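Local atomic coordinates of acyl-coenzyme A thioesterase PaaI (Escherichia coli, PDB entry 2FS2), a protein that hydrolyses acyl-CoA thioesters in phenylacetate degradation, preferring phenylacetyl-CoA esters that carry hydroxyl groups on the ring. Residues Gly33-Leu46 with Gly89-Val101. Residues are numbered along the deposited sequence; the frame is centred on the assembly and turned at random.
Sequences GFAVVTMTVTAQML and GFAGDTLTATAQV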
loop_
_atom_site.group_PDB
_atom_site.type_symbol
_atom_site.label_atom_id
_atom_site.label_comp_id
_atom_site.label_asym_id
_atom_site.label_seq_id
_atom_site.Cartn_x
_atom_site.Cartn_y
_atom_site.Cartn_z
ATOM N N GLY B 33 1.736 19.421 11.922
ATOM C CA GLY B 33 2.064 18.333 11.001
ATOM C C GLY B 33 3.084 17.335 11.607
ATOM O O GLY B 33 3.784 16.624 10.836
ATOM N N PHE B 34 3.215 17.248 12.944
ATOM C CA PHE B 34 4.360 16.518 13.468
ATOM C C PHE B 34 4.020 16.059 14.854
ATOM O O PHE B 34 3.628 16.929 15.679
ATOM C CB PHE B 34 5.629 17.383 13.485
ATOM C CG PHE B 34 6.854 16.682 14.078
ATOM C CD1 PHE B 34 7.655 15.784 13.269
ATOM C CD2 PHE B 34 7.232 16.911 15.414
ATOM C CE1 PHE B 34 8.814 15.106 13.866
ATOM C CE2 PHE B 34 8.358 16.225 15.988
ATOM C CZ PHE B 34 9.181 15.325 15.199
ATOM N N ALA B 35 4.286 14.777 15.166
ATOM C CA ALA B 35 4.021 14.243 16.551
ATOM C C ALA B 35 4.950 13.055 16.806
ATOM O O ALA B 35 5.237 12.311 15.865
ATOM C CB ALA B 35 2.542 13.746 16.665
ATOM N N VAL B 36 5.360 12.845 18.051
ATOM C CA VAL B 36 6.264 11.792 18.484
ATOM C C VAL B 36 5.601 11.260 19.712
ATOM O O VAL B 36 5.187 12.059 20.623
ATOM C CB VAL B 36 7.699 12.296 18.818
ATOM C CG1 VAL B 36 8.598 11.177 19.359
ATOM C CG2 VAL B 36 8.405 12.894 17.660
ATOM N N VAL B 37 5.394 9.949 19.762
ATOM C CA VAL B 37 4.730 9.369 20.873
ATOM C C VAL B 37 5.565 8.162 21.194
ATOM O O VAL B 37 6.404 7.722 20.406
ATOM C CB VAL B 37 3.206 8.977 20.570
ATOM C CG1 VAL B 37 2.322 10.254 20.337
ATOM C CG2 VAL B 37 3.116 8.001 19.273
ATOM N N THR B 38 5.307 7.620 22.359
ATOM C CA THR B 38 6.186 6.643 22.967
ATOM C C THR B 38 5.378 5.571 23.722
ATOM O O THR B 38 4.285 5.833 24.174
ATOM C CB THR B 38 7.126 7.423 23.879
ATOM O OG1 THR B 38 8.360 6.701 23.989
ATOM C CG2 THR B 38 6.551 7.482 25.260
HETATM N N MSE B 39 5.863 4.351 23.780
HETATM C CA MSE B 39 5.136 3.283 24.451
HETATM C C MSE B 39 6.130 2.203 24.816
HETATM O O MSE B 39 7.045 1.926 24.065
HETATM C CB MSE B 39 4.103 2.692 23.468
HETATM C CG MSE B 39 3.516 1.373 23.930
HETATM SE SE MSE B 39 2.372 0.625 22.485
HETATM C CE MSE B 39 0.837 1.422 23.067
ATOM N N THR B 40 5.925 1.559 25.936
ATOM C CA THR B 40 6.757 0.426 26.317
ATOM C C THR B 40 5.987 -0.862 26.039
ATOM O O THR B 40 4.796 -0.947 26.267
ATOM C CB THR B 40 7.169 0.631 27.793
ATOM O OG1 THR B 40 7.985 1.847 27.858
ATOM C CG2 THR B 40 8.079 -0.538 28.349
ATOM N N VAL B 41 6.643 -1.839 25.431
ATOM C CA VAL B 41 6.032 -3.150 25.190
ATOM C C VAL B 41 6.095 -3.922 26.535
ATOM O O VAL B 41 7.194 -4.123 27.068
ATOM C CB VAL B 41 6.876 -3.865 24.172
ATOM C CG1 VAL B 41 6.373 -5.298 23.967
ATOM C CG2 VAL B 41 6.951 -3.007 22.862
ATOM N N THR B 42 4.913 -4.199 27.094
ATOM C CA THR B 42 4.625 -5.080 28.220
ATOM C C THR B 42 4.293 -6.506 27.749
ATOM O O THR B 42 3.939 -6.737 26.555
ATOM C CB THR B 42 3.382 -4.550 28.910
ATOM O OG1 THR B 42 2.303 -4.517 27.957
ATOM C CG2 THR B 42 3.562 -3.117 29.306
ATOM N N ALA B 43 4.347 -7.470 28.674
ATOM C CA ALA B 43 4.140 -8.906 28.316
ATOM C C ALA B 43 2.729 -9.230 27.728
ATOM O O ALA B 43 2.581 -10.043 26.780
ATOM C CB ALA B 43 4.471 -9.821 29.500
ATOM N N GLN B 44 1.726 -8.563 28.285
ATOM C CA GLN B 44 0.361 -8.550 27.799
ATOM C C GLN B 44 0.243 -8.320 26.277
ATOM O O GLN B 44 -0.746 -8.703 25.656
ATOM C CB GLN B 44 -0.398 -7.428 28.531
ATOM C CG GLN B 44 -0.304 -7.430 30.082
ATOM C CD GLN B 44 0.921 -6.691 30.667
ATOM O OE1 GLN B 44 2.022 -7.270 30.792
ATOM N NE2 GLN B 44 0.724 -5.418 31.047
HETATM N N MSE B 45 1.220 -7.716 25.638
HETATM C CA MSE B 45 1.014 -7.412 24.200
HETATM C C MSE B 45 1.628 -8.407 23.219
HETATM O O MSE B 45 1.494 -8.233 21.994
HETATM C CB MSE B 45 1.494 -5.997 23.828
HETATM C CG MSE B 45 1.559 -5.041 24.997
HETATM SE SE MSE B 45 2.032 -3.230 24.429
HETATM C CE MSE B 45 2.916 -3.672 22.779
ATOM N N LEU B 46 2.285 -9.432 23.767
ATOM C CA LEU B 46 3.068 -10.426 23.000
ATOM C C LEU B 46 2.291 -11.621 22.371
ATOM O O LEU B 46 1.388 -12.183 22.968
ATOM C CB LEU B 46 4.190 -10.986 23.903
ATOM C CG LEU B 46 5.178 -10.057 24.612
ATOM C CD1 LEU B 46 6.148 -10.945 25.484
ATOM C CD2 LEU B 46 5.973 -9.165 23.626
ATOM N N GLY B 89 9.033 -6.145 18.147
ATOM C CA GLY B 89 9.134 -5.439 19.424
ATOM C C GLY B 89 9.087 -6.421 20.639
ATOM O O GLY B 89 8.095 -7.081 20.802
ATOM N N PHE B 90 10.133 -6.524 21.470
ATOM C CA PHE B 90 10.135 -7.501 22.579
ATOM C C PHE B 90 9.808 -6.835 23.847
ATOM O O PHE B 90 10.030 -5.654 23.931
ATOM C CB PHE B 90 11.554 -8.067 22.759
ATOM C CG PHE B 90 11.996 -8.859 21.605
ATOM C CD1 PHE B 90 13.028 -8.426 20.823
ATOM C CD2 PHE B 90 11.290 -9.959 21.221
ATOM C CE1 PHE B 90 13.431 -9.152 19.698
ATOM C CE2 PHE B 90 11.621 -10.673 20.076
ATOM C CZ PHE B 90 12.693 -10.298 19.320
ATOM N N ALA B 91 9.364 -7.583 24.869
ATOM C CA ALA B 91 9.044 -7.015 26.212
ATOM C C ALA B 91 10.110 -6.091 26.702
ATOM O O ALA B 91 11.276 -6.385 26.606
ATOM C CB ALA B 91 8.759 -8.130 27.313
ATOM N N GLY B 92 9.706 -4.915 27.171
ATOM C CA GLY B 92 10.639 -3.984 27.788
ATOM C C GLY B 92 11.135 -3.026 26.712
ATOM O O GLY B 92 11.679 -1.961 27.077
ATOM N N ASP B 93 10.974 -3.366 25.413
ATOM C CA ASP B 93 11.494 -2.485 24.358
ATOM C C ASP B 93 10.770 -1.140 24.500
ATOM O O ASP B 93 9.562 -1.136 24.741
ATOM C CB ASP B 93 11.264 -3.055 22.960
ATOM C CG ASP B 93 12.378 -3.999 22.500
ATOM O OD1 ASP B 93 13.321 -4.371 23.325
ATOM O OD2 ASP B 93 12.377 -4.447 21.288
ATOM N N THR B 94 11.461 -0.012 24.373
ATOM C CA THR B 94 10.694 1.279 24.360
ATOM C C THR B 94 10.608 1.690 22.929
ATOM O O THR B 94 11.636 1.788 22.294
ATOM C CB THR B 94 11.405 2.419 25.125
ATOM O OG1 THR B 94 11.278 2.137 26.504
ATOM C CG2 THR B 94 10.636 3.782 25.042
ATOM N N LEU B 95 9.399 2.026 22.470
ATOM C CA LEU B 95 9.124 2.238 21.033
ATOM C C LEU B 95 8.656 3.691 20.841
ATOM O O LEU B 95 7.804 4.183 21.572
ATOM C CB LEU B 95 8.018 1.293 20.589
ATOM C CG LEU B 95 8.306 -0.193 20.653
ATOM C CD1 LEU B 95 7.185 -1.040 20.093
ATOM C CD2 LEU B 95 9.586 -0.496 19.902
ATOM N N THR B 96 9.243 4.381 19.888
ATOM C CA THR B 96 8.954 5.755 19.610
ATOM C C THR B 96 8.425 5.823 18.152
ATOM O O THR B 96 9.086 5.331 17.234
ATOM C CB THR B 96 10.252 6.567 19.799
ATOM O OG1 THR B 96 10.816 6.280 21.111
ATOM C CG2 THR B 96 9.964 8.034 19.947
ATOM N N ALA B 97 7.236 6.362 17.985
ATOM C CA ALA B 97 6.595 6.569 16.661
ATOM C C ALA B 97 6.627 8.071 16.369
ATOM O O ALA B 97 6.184 8.891 17.233
ATOM C CB ALA B 97 5.122 6.002 16.631
ATOM N N THR B 98 7.232 8.440 15.243
ATOM C CA THR B 98 7.300 9.788 14.800
ATOM C C THR B 98 6.506 9.902 13.521
ATOM O O THR B 98 6.775 9.173 12.566
ATOM C CB THR B 98 8.683 10.080 14.481
ATOM O OG1 THR B 98 9.480 10.044 15.699
ATOM C CG2 THR B 98 8.921 11.520 14.008
ATOM N N ALA B 99 5.609 10.883 13.474
ATOM C CA ALA B 99 4.761 11.056 12.327
ATOM C C ALA B 99 5.078 12.411 11.735
ATOM O O ALA B 99 5.187 13.375 12.456
ATOM C CB ALA B 99 3.348 10.974 12.814
ATOM N N GLN B 100 5.229 12.531 10.420
ATOM C CA GLN B 100 5.632 13.772 9.776
ATOM C C GLN B 100 4.698 13.936 8.565
ATOM O O GLN B 100 4.544 12.974 7.807
ATOM C CB GLN B 100 6.912 13.504 9.026
ATOM C CG GLN B 100 8.103 13.656 9.653
ATOM C CD GLN B 100 9.207 13.126 8.747
ATOM O OE1 GLN B 100 9.522 13.738 7.727
ATOM N NE2 GLN B 100 9.749 12.005 9.097
ATOM N N VAL B 101 4.144 15.119 8.377
ATOM C CA VAL B 101 3.323 15.444 7.190
ATOM C C VAL B 101 4.268 15.425 5.924
ATOM O O VAL B 101 5.397 15.923 5.960
ATOM C CB VAL B 101 2.564 16.783 7.375
ATOM C CG1 VAL B 101 3.468 17.924 7.558
ATOM C CG2 VAL B 101 1.687 17.117 6.179
#
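The Phe34 ring meets Gln100 CG at its edge, near the ring plane, while Thr98 CG2 approaches obliquely, 3.6 Å from Phe34 CE1. With CG anti to the backbone N (chi1 178°), the ring leans over the neighbouring strand. The pairing belongs to the curved antiparallel sheet of the hot dog fold, where strands 34-40 and 94-101 run nearly antiparallel, their N-to-C directions 163° apart. Cutting Phe34 back to an alanine is likely to leave Thr98 CG2 and Gln100 CG without their aromatic neighbour. The same face continues with Val36, whose CG1 presses tightly on Thr96 CG2 at 3.5 Å, and with Thr38 and Thr40 beside Thr96 and Thr94. On the other face Ala35, Val37, Ala97 and Leu95 are buried, with helix 54-70, the sausage of the fold, against Ala35, Val37 and Leu95. Paired backbone bonds join Ala35 with Ala99, Val37 with Ala97 and Met39 with Leu95. Val41 CG2 presses on Leu95 CD1 at 3.4 Å, tighter than usual contact. Beyond the strands, the type II turn Phe90-Asp93 lies against Val41, whose N donates to Asp93 O. Within it Asp93 OD2 accepts a hydrogen bond from Phe90 N, which comes from above the carboxylate plane. Val41 O accepts a nearly straight bond from Gly92 N, 2.6 Å long with 174° at the hydrogen.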